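Local coordinates for phosphate binding protein (Planctomyces limnophilus, PDB 4JWO), which probably binds phosphate as the extracytoplasmic receptor of a PstS-type system for phosphate transport across the cytoplasmic membrane, at residues 74-86 / 302-316. Numbering follows the deposited sequence.
Sequences ISQAVAEEFEGKF and EFIKFLLSEKGDQLV
Val78 and Phe306 each enter a four-residue hole on the facing segment, a reciprocal knobs-into-holes arrangement between helix segment 74-85 and the consecutive helix segments 302-308 and 310-316. The two methyls of Val78 divide the work. CG1, anti to the backbone N (chi1 175°), stands 3.5 Å from Phe303 CE1 and equally close to Phe306 CD2, where it lies at the ring edge. CG2 faces the leucines, 3.8 Å from Leu307 CD1 and slightly farther from Leu315 CD1.

Phe306 passes Val78 in the opposite direction and settles among Val78, Glu81, Phe82 and Lys85. At its outer end Glu81 OE2 comes to 3.4 Å from Phe306 CZ, near the ring plane; with carboxylate and ring only 17° apart, the oxygen meets the positively polarised C-H rim rather than the pi face. The bent Glu81 chain also lays CG 3.8 Å from Leu315 CD1.

Phe82 supplies the third large surface. Phe303 turns its edge onto one face of the Phe82 ring in a T-shaped stack (centroids 5.6 Å apart, planes at 89°), while Phe86 CD2 sits over the opposite face, so the ring is clamped from both sides. No hydrogen bond crosses the interface; most of the close contacts are between apolar side chains. At its solvent-exposed margin the like-charged Lys85 NZ and Lys311 NZ approach to 3.3 Å.

The axes pass 10.7 Å apart for helix 302-308 and 9.9 Å for helix 310-316; Ser309 N-caps the latter through a weak bond from Gly312 N. Both segments pack against the sheet of this periplasmic-binding-protein fold: Phe82 rests on Val89 and Leu91 of strand 89-93, Leu307 on Val139 of strand 134-148 and Ile288 of strand 283-291, and Ile74 on Ala140 and Leu286 of those last two strands.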
loop_
_atom_site.group_PDB
_atom_site.type_symbol
_atom_site.label_atom_id
_atom_site.label_comp_id
_atom_site.label_asym_id
_atom_site.label_seq_id
_atom_site.Cartn_x
_atom_site.Cartn_y
_atom_site.Cartn_z
ATOM N N ILE A 74 1.893 -8.627 3.838
ATOM C CA ILE A 74 0.847 -9.623 3.656
ATOM C C ILE A 74 1.467 -10.970 3.311
ATOM O O ILE A 74 1.186 -11.973 3.956
ATOM C CB ILE A 74 -0.129 -9.220 2.536
ATOM C CG1 ILE A 74 -0.827 -7.907 2.890
ATOM C CG2 ILE A 74 -1.147 -10.330 2.283
ATOM C CD1 ILE A 74 -1.705 -7.384 1.767
ATOM N N SER A 75 2.320 -10.986 2.292
ATOM C CA SER A 75 2.976 -12.219 1.869
ATOM C C SER A 75 3.764 -12.878 3.002
ATOM O O SER A 75 3.730 -14.097 3.153
ATOM C CB SER A 75 3.898 -11.966 0.671
ATOM O OG SER A 75 3.151 -11.541 -0.451
ATOM N N GLN A 76 4.463 -12.077 3.802
ATOM C CA GLN A 76 5.253 -12.629 4.901
ATOM C C GLN A 76 4.363 -13.187 6.006
ATOM O O GLN A 76 4.652 -14.245 6.569
ATOM C CB GLN A 76 6.208 -11.579 5.476
ATOM C CG GLN A 76 7.123 -12.117 6.558
ATOM C CD GLN A 76 7.957 -13.294 6.082
ATOM O OE1 GLN A 76 8.944 -13.119 5.365
ATOM N NE2 GLN A 76 7.559 -14.504 6.476
ATOM N N ALA A 77 3.283 -12.473 6.312
ATOM C CA ALA A 77 2.375 -12.886 7.378
ATOM C C ALA A 77 1.583 -14.123 6.988
ATOM O O ALA A 77 1.412 -15.048 7.789
ATOM C CB ALA A 77 1.434 -11.752 7.744
ATOM N N VAL A 78 1.085 -14.134 5.757
ATOM C CA VAL A 78 0.374 -15.294 5.256
ATOM C C VAL A 78 1.343 -16.468 5.179
ATOM O O VAL A 78 0.981 -17.587 5.521
ATOM C CB VAL A 78 -0.324 -15.012 3.898
ATOM C CG1 VAL A 78 -0.959 -16.270 3.355
ATOM C CG2 VAL A 78 -1.384 -13.935 4.071
ATOM N N ALA A 79 2.587 -16.207 4.786
ATOM C CA ALA A 79 3.605 -17.262 4.741
ATOM C C ALA A 79 3.865 -17.898 6.106
ATOM O O ALA A 79 3.873 -19.123 6.230
ATOM C CB ALA A 79 4.905 -16.741 4.152
ATOM N N GLU A 80 4.081 -17.065 7.122
ATOM C CA GLU A 80 4.374 -17.547 8.472
ATOM C C GLU A 80 3.236 -18.418 8.999
ATOM O O GLU A 80 3.462 -19.461 9.613
ATOM C CB GLU A 80 4.631 -16.370 9.424
ATOM C CG GLU A 80 4.735 -16.777 10.887
ATOM C CD GLU A 80 5.715 -15.927 11.676
ATOM O OE1 GLU A 80 6.150 -16.376 12.760
ATOM O OE2 GLU A 80 6.051 -14.815 11.217
ATOM N N GLU A 81 2.010 -17.982 8.737
ATOM C CA GLU A 81 0.812 -18.705 9.150
ATOM C C GLU A 81 0.660 -19.975 8.328
ATOM O O GLU A 81 0.412 -21.056 8.866
ATOM C CB GLU A 81 -0.420 -17.814 8.962
ATOM C CG GLU A 81 -1.029 -17.286 10.250
ATOM C CD GLU A 81 -2.006 -18.267 10.866
ATOM O OE1 GLU A 81 -1.949 -18.480 12.096
ATOM O OE2 GLU A 81 -2.837 -18.820 10.116
ATOM N N PHE A 82 0.814 -19.831 7.015
ATOM C CA PHE A 82 0.685 -20.941 6.075
ATOM C C PHE A 82 1.729 -22.025 6.333
ATOM O O PHE A 82 1.408 -23.213 6.314
ATOM C CB PHE A 82 0.806 -20.421 4.640
ATOM C CG PHE A 82 0.402 -21.408 3.591
ATOM C CD1 PHE A 82 -0.930 -21.570 3.251
ATOM C CD2 PHE A 82 1.358 -22.150 2.917
ATOM C CE1 PHE A 82 -1.306 -22.476 2.271
ATOM C CE2 PHE A 82 0.991 -23.059 1.936
ATOM C CZ PHE A 82 -0.342 -23.221 1.612
ATOM N N GLU A 83 2.974 -21.613 6.567
ATOM C CA GLU A 83 4.068 -22.549 6.843
ATOM C C GLU A 83 3.825 -23.365 8.103
ATOM O O GLU A 83 4.196 -24.534 8.170
ATOM C CB GLU A 83 5.414 -21.820 6.952
ATOM C CG GLU A 83 6.028 -21.418 5.622
ATOM C CD GLU A 83 7.492 -21.025 5.739
ATOM O OE1 GLU A 83 7.974 -20.835 6.877
ATOM O OE2 GLU A 83 8.162 -20.912 4.691
ATOM N N GLY A 84 3.223 -22.745 9.110
ATOM C CA GLY A 84 2.877 -23.464 10.321
ATOM C C GLY A 84 1.836 -24.524 10.017
ATOM O O GLY A 84 1.979 -25.689 10.391
ATOM N N LYS A 85 0.789 -24.106 9.314
ATOM C CA LYS A 85 -0.317 -24.979 8.935
ATOM C C LYS A 85 0.128 -26.103 7.996
ATOM O O LYS A 85 -0.457 -27.185 7.984
ATOM C CB LYS A 85 -1.427 -24.140 8.287
ATOM C CG LYS A 85 -2.574 -24.937 7.686
ATOM C CD LYS A 85 -3.906 -24.519 8.292
ATOM C CE LYS A 85 -4.877 -24.023 7.231
ATOM N NZ LYS A 85 -6.095 -23.422 7.845
ATOM N N PHE A 86 1.183 -25.844 7.229
ATOM C CA PHE A 86 1.694 -26.797 6.244
ATOM C C PHE A 86 3.221 -26.870 6.270
ATOM O O PHE A 86 3.881 -26.263 5.425
ATOM C CB PHE A 86 1.244 -26.386 4.838
ATOM C CG PHE A 86 -0.247 -26.404 4.643
ATOM C CD1 PHE A 86 -0.966 -27.572 4.834
ATOM C CD2 PHE A 86 -0.924 -25.266 4.231
ATOM C CE1 PHE A 86 -2.336 -27.598 4.645
ATOM C CE2 PHE A 86 -2.296 -25.287 4.037
ATOM C CZ PHE A 86 -3.001 -26.456 4.243
ATOM N N GLU A 302 -3.259 -23.932 -2.934
ATOM C CA GLU A 302 -3.595 -23.842 -1.518
ATOM C C GLU A 302 -3.180 -22.507 -0.903
ATOM O O GLU A 302 -3.848 -21.993 -0.005
ATOM C CB GLU A 302 -2.965 -24.998 -0.738
ATOM C CG GLU A 302 -3.597 -25.227 0.613
ATOM C CD GLU A 302 -5.104 -25.367 0.523
ATOM O OE1 GLU A 302 -5.591 -26.013 -0.429
ATOM O OE2 GLU A 302 -5.804 -24.823 1.400
ATOM N N PHE A 303 -2.081 -21.942 -1.388
ATOM C CA PHE A 303 -1.613 -20.663 -0.874
ATOM C C PHE A 303 -2.569 -19.529 -1.231
ATOM O O PHE A 303 -2.843 -18.654 -0.409
ATOM C CB PHE A 303 -0.208 -20.340 -1.383
ATOM C CG PHE A 303 0.302 -19.003 -0.927
ATOM C CD1 PHE A 303 0.625 -18.789 0.404
ATOM C CD2 PHE A 303 0.461 -17.958 -1.825
ATOM C CE1 PHE A 303 1.093 -17.553 0.833
ATOM C CE2 PHE A 303 0.929 -16.721 -1.402
ATOM C CZ PHE A 303 1.249 -16.522 -0.070
ATOM N N ILE A 304 -3.066 -19.538 -2.464
ATOM C CA ILE A 304 -4.000 -18.507 -2.900
ATOM C C ILE A 304 -5.333 -18.638 -2.167
ATOM O O ILE A 304 -5.921 -17.640 -1.756
ATOM C CB ILE A 304 -4.229 -18.536 -4.428
ATOM C CG1 ILE A 304 -2.918 -18.259 -5.168
ATOM C CG2 ILE A 304 -5.278 -17.508 -4.828
ATOM C CD1 ILE A 304 -2.345 -16.883 -4.904
ATOM N N LYS A 305 -5.793 -19.874 -1.992
ATOM C CA LYS A 305 -7.048 -20.142 -1.290
ATOM C C LYS A 305 -7.065 -19.584 0.135
ATOM O O LYS A 305 -8.010 -18.897 0.534
ATOM C CB LYS A 305 -7.338 -21.644 -1.278
ATOM C CG LYS A 305 -8.577 -22.029 -0.494
ATOM C CD LYS A 305 -8.751 -23.544 -0.466
ATOM C CE LYS A 305 -9.845 -23.959 0.504
ATOM N NZ LYS A 305 -9.954 -25.441 0.634
ATOM N N PHE A 306 -6.014 -19.869 0.894
ATOM C CA PHE A 306 -5.884 -19.353 2.256
ATOM C C PHE A 306 -5.872 -17.826 2.266
ATOM O O PHE A 306 -6.476 -17.184 3.128
ATOM C CB PHE A 306 -4.608 -19.899 2.902
ATOM C CG PHE A 306 -4.388 -19.425 4.310
ATOM C CD1 PHE A 306 -5.124 -19.957 5.355
ATOM C CD2 PHE A 306 -3.446 -18.451 4.589
ATOM C CE1 PHE A 306 -4.926 -19.524 6.657
ATOM C CE2 PHE A 306 -3.242 -18.013 5.889
ATOM C CZ PHE A 306 -3.984 -18.555 6.923
ATOM N N LEU A 307 -5.185 -17.255 1.286
ATOM C CA LEU A 307 -5.061 -15.811 1.142
ATOM C C LEU A 307 -6.424 -15.129 0.971
ATOM O O LEU A 307 -6.667 -14.052 1.520
ATOM C CB LEU A 307 -4.143 -15.515 -0.049
ATOM C CG LEU A 307 -3.778 -14.085 -0.424
ATOM C CD1 LEU A 307 -3.230 -13.361 0.781
ATOM C CD2 LEU A 307 -2.756 -14.096 -1.559
ATOM N N LEU A 308 -7.318 -15.773 0.227
ATOM C CA LEU A 308 -8.628 -15.204 -0.086
ATOM C C LEU A 308 -9.680 -15.522 0.976
ATOM O O LEU A 308 -10.768 -14.952 0.977
ATOM C CB LEU A 308 -9.117 -15.720 -1.448
ATOM C CG LEU A 308 -8.223 -15.471 -2.666
ATOM C CD1 LEU A 308 -8.872 -16.011 -3.934
ATOM C CD2 LEU A 308 -7.906 -13.991 -2.811
ATOM N N SER A 309 -9.357 -16.443 1.873
ATOM C CA SER A 309 -10.303 -16.891 2.889
ATOM C C SER A 309 -10.520 -15.828 3.956
ATOM O O SER A 309 -9.839 -14.806 3.966
ATOM C CB SER A 309 -9.800 -18.171 3.550
ATOM O OG SER A 309 -8.607 -17.923 4.270
ATOM N N GLU A 310 -11.466 -16.085 4.855
ATOM C CA GLU A 310 -11.738 -15.179 5.967
ATOM C C GLU A 310 -10.506 -15.042 6.859
ATOM O O GLU A 310 -10.258 -13.983 7.435
ATOM C CB GLU A 310 -12.938 -15.672 6.780
ATOM C CG GLU A 310 -13.348 -14.746 7.919
ATOM C CD GLU A 310 -13.890 -13.407 7.437
ATOM O OE1 GLU A 310 -14.385 -13.327 6.291
ATOM O OE2 GLU A 310 -13.827 -12.428 8.211
ATOM N N LYS A 311 -9.736 -16.120 6.969
ATOM C CA LYS A 311 -8.482 -16.087 7.717
ATOM C C LYS A 311 -7.473 -15.173 7.037
ATOM O O LYS A 311 -6.690 -14.496 7.704
ATOM C CB LYS A 311 -7.896 -17.487 7.854
ATOM C CG LYS A 311 -8.651 -18.370 8.819
ATOM C CD LYS A 311 -8.002 -19.739 8.927
ATOM C CE LYS A 311 -8.701 -20.602 9.961
ATOM N NZ LYS A 311 -8.120 -21.972 10.001
ATOM N N GLY A 312 -7.490 -15.171 5.709
ATOM C CA GLY A 312 -6.638 -14.284 4.941
ATOM C C GLY A 312 -7.004 -12.842 5.214
ATOM O O GLY A 312 -6.127 -12.002 5.425
ATOM N N ASP A 313 -8.305 -12.561 5.222
ATOM C CA ASP A 313 -8.799 -11.213 5.491
ATOM C C ASP A 313 -8.386 -10.759 6.885
ATOM O O ASP A 313 -8.055 -9.595 7.091
ATOM C CB ASP A 313 -10.323 -11.154 5.369
ATOM C CG ASP A 313 -10.813 -11.460 3.970
ATOM O OD1 ASP A 313 -10.058 -11.241 2.997
ATOM O OD2 ASP A 313 -11.966 -11.922 3.846
ATOM N N GLN A 314 -8.413 -11.681 7.842
ATOM C CA GLN A 314 -8.018 -11.361 9.210
ATOM C C GLN A 314 -6.542 -10.994 9.290
ATOM O O GLN A 314 -6.163 -10.072 10.009
ATOM C CB GLN A 314 -8.348 -12.514 10.164
ATOM C CG GLN A 314 -9.797 -12.539 10.610
ATOM C CD GLN A 314 -10.194 -13.845 11.272
ATOM O OE1 GLN A 314 -9.349 -14.696 11.562
ATOM N NE2 GLN A 314 -11.492 -14.012 11.512
ATOM N N LEU A 315 -5.711 -11.719 8.548
ATOM C CA LEU A 315 -4.280 -11.432 8.508
ATOM C C LEU A 315 -4.034 -10.080 7.836
ATOM O O LEU A 315 -3.167 -9.316 8.258
ATOM C CB LEU A 315 -3.516 -12.549 7.785
ATOM C CG LEU A 315 -3.177 -13.779 8.635
ATOM C CD1 LEU A 315 -2.487 -14.842 7.794
ATOM C CD2 LEU A 315 -2.307 -13.394 9.822
ATOM N N VAL A 316 -4.811 -9.791 6.799
ATOM C CA VAL A 316 -4.717 -8.509 6.107
ATOM C C VAL A 316 -4.954 -7.361 7.091
ATOM O O VAL A 316 -4.201 -6.384 7.120
ATOM C CB VAL A 316 -5.689 -8.458 4.916
ATOM C CG1 VAL A 316 -5.994 -7.026 4.511
ATOM C CG2 VAL A 316 -5.113 -9.255 3.750
#